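Local atomic coordinates of intimin adherence protein (Escherichia coli O157:H7, PDB entry 3NCX), a protein that probably mediates bacterial adhesion to host cells by binding the translocated intimin receptor Tir through its C-terminal lectin-like domain. Residues W32-Q37 / M97-K102. The protein carries 1 engineered substitution. Sequence-based numbering, arbitrary orientation.
Sequences WLQYGQ and MIKVDK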
loop_
_atom_site.group_PDB
_atom_site.type_symbol
_atom_site.label_atom_id
_atom_site.label_comp_id
_atom_site.label_asym_id
_atom_site.label_seq_id
_atom_site.Cartn_x
_atom_site.Cartn_y
_atom_site.Cartn_z
ATOM N N TRP A 32 -4.118 1.288 -3.814
ATOM C CA TRP A 32 -3.299 0.757 -2.735
ATOM C C TRP A 32 -2.093 -0.049 -3.200
ATOM O O TRP A 32 -2.132 -0.729 -4.224
ATOM C CB TRP A 32 -4.146 -0.112 -1.802
ATOM C CG TRP A 32 -5.160 0.645 -1.004
ATOM C CD1 TRP A 32 -5.425 1.984 -1.064
ATOM C CD2 TRP A 32 -6.047 0.103 -0.019
ATOM N NE1 TRP A 32 -6.425 2.308 -0.177
ATOM C CE2 TRP A 32 -6.823 1.169 0.476
ATOM C CE3 TRP A 32 -6.259 -1.181 0.491
ATOM C CZ2 TRP A 32 -7.796 0.990 1.454
ATOM C CZ3 TRP A 32 -7.225 -1.357 1.461
ATOM C CH2 TRP A 32 -7.982 -0.279 1.934
ATOM N N LEU A 33 -1.017 0.052 -2.429
ATOM C CA LEU A 33 0.077 -0.899 -2.493
ATOM C C LEU A 33 -0.074 -1.819 -1.294
ATOM O O LEU A 33 -0.073 -1.354 -0.154
ATOM C CB LEU A 33 1.422 -0.184 -2.413
ATOM C CG LEU A 33 2.593 -1.103 -2.057
ATOM C CD1 LEU A 33 2.790 -2.157 -3.134
ATOM C CD2 LEU A 33 3.866 -0.304 -1.835
ATOM N N GLN A 34 -0.216 -3.118 -1.537
ATOM C CA GLN A 34 -0.357 -4.052 -0.427
ATOM C C GLN A 34 0.837 -3.920 0.509
ATOM O O GLN A 34 1.986 -3.941 0.068
ATOM C CB GLN A 34 -0.486 -5.494 -0.916
ATOM C CG GLN A 34 -0.790 -6.481 0.202
ATOM C CD GLN A 34 -0.901 -7.911 -0.287
ATOM O OE1 GLN A 34 -1.731 -8.682 0.196
ATOM N NE2 GLN A 34 -0.057 -8.276 -1.246
ATOM N N TYR A 35 0.549 -3.768 1.799
ATOM C CA TYR A 35 1.581 -3.639 2.824
ATOM C C TYR A 35 2.174 -2.237 2.847
ATOM O O TYR A 35 3.204 -1.999 3.477
ATOM C CB TYR A 35 2.668 -4.697 2.634
ATOM C CG TYR A 35 2.126 -6.106 2.637
ATOM C CD1 TYR A 35 2.493 -7.017 1.655
ATOM C CD2 TYR A 35 1.242 -6.527 3.623
ATOM C CE1 TYR A 35 1.995 -8.307 1.654
ATOM C CE2 TYR A 35 0.740 -7.814 3.631
ATOM C CZ TYR A 35 1.119 -8.699 2.645
ATOM O OH TYR A 35 0.623 -9.981 2.648
ATOM N N GLY A 36 1.517 -1.312 2.153
ATOM C CA GLY A 36 1.857 0.093 2.259
ATOM C C GLY A 36 1.512 0.563 3.657
ATOM O O GLY A 36 0.654 -0.027 4.316
ATOM N N GLN A 37 2.173 1.619 4.120
ATOM C CA GLN A 37 2.014 2.050 5.505
ATOM C C GLN A 37 1.801 3.552 5.658
ATOM O O GLN A 37 2.272 4.346 4.842
ATOM C CB GLN A 37 3.218 1.596 6.331
ATOM C CG GLN A 37 3.419 0.090 6.325
ATOM C CD GLN A 37 4.669 -0.337 7.060
ATOM O OE1 GLN A 37 5.725 0.279 6.923
ATOM N NE2 GLN A 37 4.556 -1.395 7.852
ATOM N N MET A 97 -5.870 -2.802 -5.680
ATOM C CA MET A 97 -4.690 -2.955 -4.843
ATOM C C MET A 97 -3.668 -3.850 -5.529
ATOM O O MET A 97 -4.025 -4.849 -6.153
ATOM C CB MET A 97 -5.065 -3.535 -3.479
ATOM C CG MET A 97 -3.888 -3.678 -2.534
ATOM S SD MET A 97 -4.287 -4.661 -1.082
ATOM C CE MET A 97 -4.694 -6.231 -1.842
ATOM N N ILE A 98 -2.396 -3.486 -5.409
ATOM C CA ILE A 98 -1.321 -4.231 -6.056
ATOM C C ILE A 98 -0.680 -5.247 -5.113
ATOM O O ILE A 98 -0.305 -4.918 -3.985
ATOM C CB ILE A 98 -0.246 -3.278 -6.626
ATOM C CG1 ILE A 98 -0.351 -3.215 -8.150
ATOM C CG2 ILE A 98 1.147 -3.712 -6.214
ATOM C CD1 ILE A 98 -1.676 -2.697 -8.648
ATOM N N LYS A 99 -0.574 -6.487 -5.580
ATOM C CA LYS A 99 0.067 -7.548 -4.813
ATOM C C LYS A 99 1.357 -7.978 -5.494
ATOM O O LYS A 99 1.453 -7.979 -6.719
ATOM C CB LYS A 99 -0.855 -8.760 -4.673
ATOM C CG LYS A 99 -2.106 -8.527 -3.847
ATOM C CD LYS A 99 -2.870 -9.830 -3.652
ATOM C CE LYS A 99 -4.180 -9.604 -2.913
ATOM N NZ LYS A 99 -4.939 -10.873 -2.721
ATOM N N VAL A 100 2.347 -8.351 -4.694
ATOM C CA VAL A 100 3.614 -8.814 -5.236
ATOM C C VAL A 100 3.843 -10.276 -4.872
ATOM O O VAL A 100 4.129 -10.601 -3.719
ATOM C CB VAL A 100 4.794 -7.968 -4.723
ATOM C CG1 VAL A 100 6.079 -8.373 -5.425
ATOM C CG2 VAL A 100 4.516 -6.489 -4.933
ATOM N N ASP A 101 3.702 -11.154 -5.859
ATOM C CA ASP A 101 3.974 -12.571 -5.666
ATOM C C ASP A 101 5.422 -12.882 -6.027
ATOM O O ASP A 101 6.254 -11.981 -6.111
ATOM C CB ASP A 101 3.011 -13.426 -6.490
ATOM C CG ASP A 101 1.639 -13.544 -5.845
ATOM O OD1 ASP A 101 0.847 -12.584 -5.939
ATOM O OD2 ASP A 101 1.353 -14.602 -5.243
ATOM N N LYS A 102 5.723 -14.158 -6.234
ATOM C CA LYS A 102 7.089 -14.572 -6.530
ATOM C C LYS A 102 7.491 -14.236 -7.965
ATOM O O LYS A 102 6.657 -13.845 -8.781
ATOM C CB LYS A 102 7.271 -16.066 -6.254
ATOM C CG LYS A 102 6.241 -16.963 -6.925
ATOM C CD LYS A 102 6.534 -18.431 -6.644
ATOM C CE LYS A 102 5.404 -19.332 -7.119
ATOM N NZ LYS A 102 5.176 -19.220 -8.585
#
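W32 and L33 pair with M97 and I98 in a short parallel beta ladder. The ladder joins the Ig-like part of the chain to the first strand of the C-type-lectin-like part. Strand 97-103 lies between 32-33 and 184-188 in a mixed three-stranded sheet. W32 O accepts the I98 N-H at 3.0 Å. M97 CA adds a CA-H...O contact to W32 O. The W32 and M97 side chains lie on one face of the sheet, with W32 CB on M97 CG at 3.6 Å. M97 SD faces the rim of the W32 indole, not its face. L33 and I98 point to the other face, where L33 CD1 touches I98 CG2 at 3.8 Å. Both side chains also pack on I127 of helix 121-131, which covers this face. Q34 N then donates to I98 O at 3.0 Å. Q34 CB lies 3.9 Å from M97 SD. With CG anti to the backbone N (chi1 -174°), the extended Q34 side chain is carried across the aliphatic part of K99, about its CG. K99 NZ forms a salt bridge with E189. The chain then turns off: L33 to G36 form a type II beta turn, closed by G36 N on L33 O at 2.8 Å.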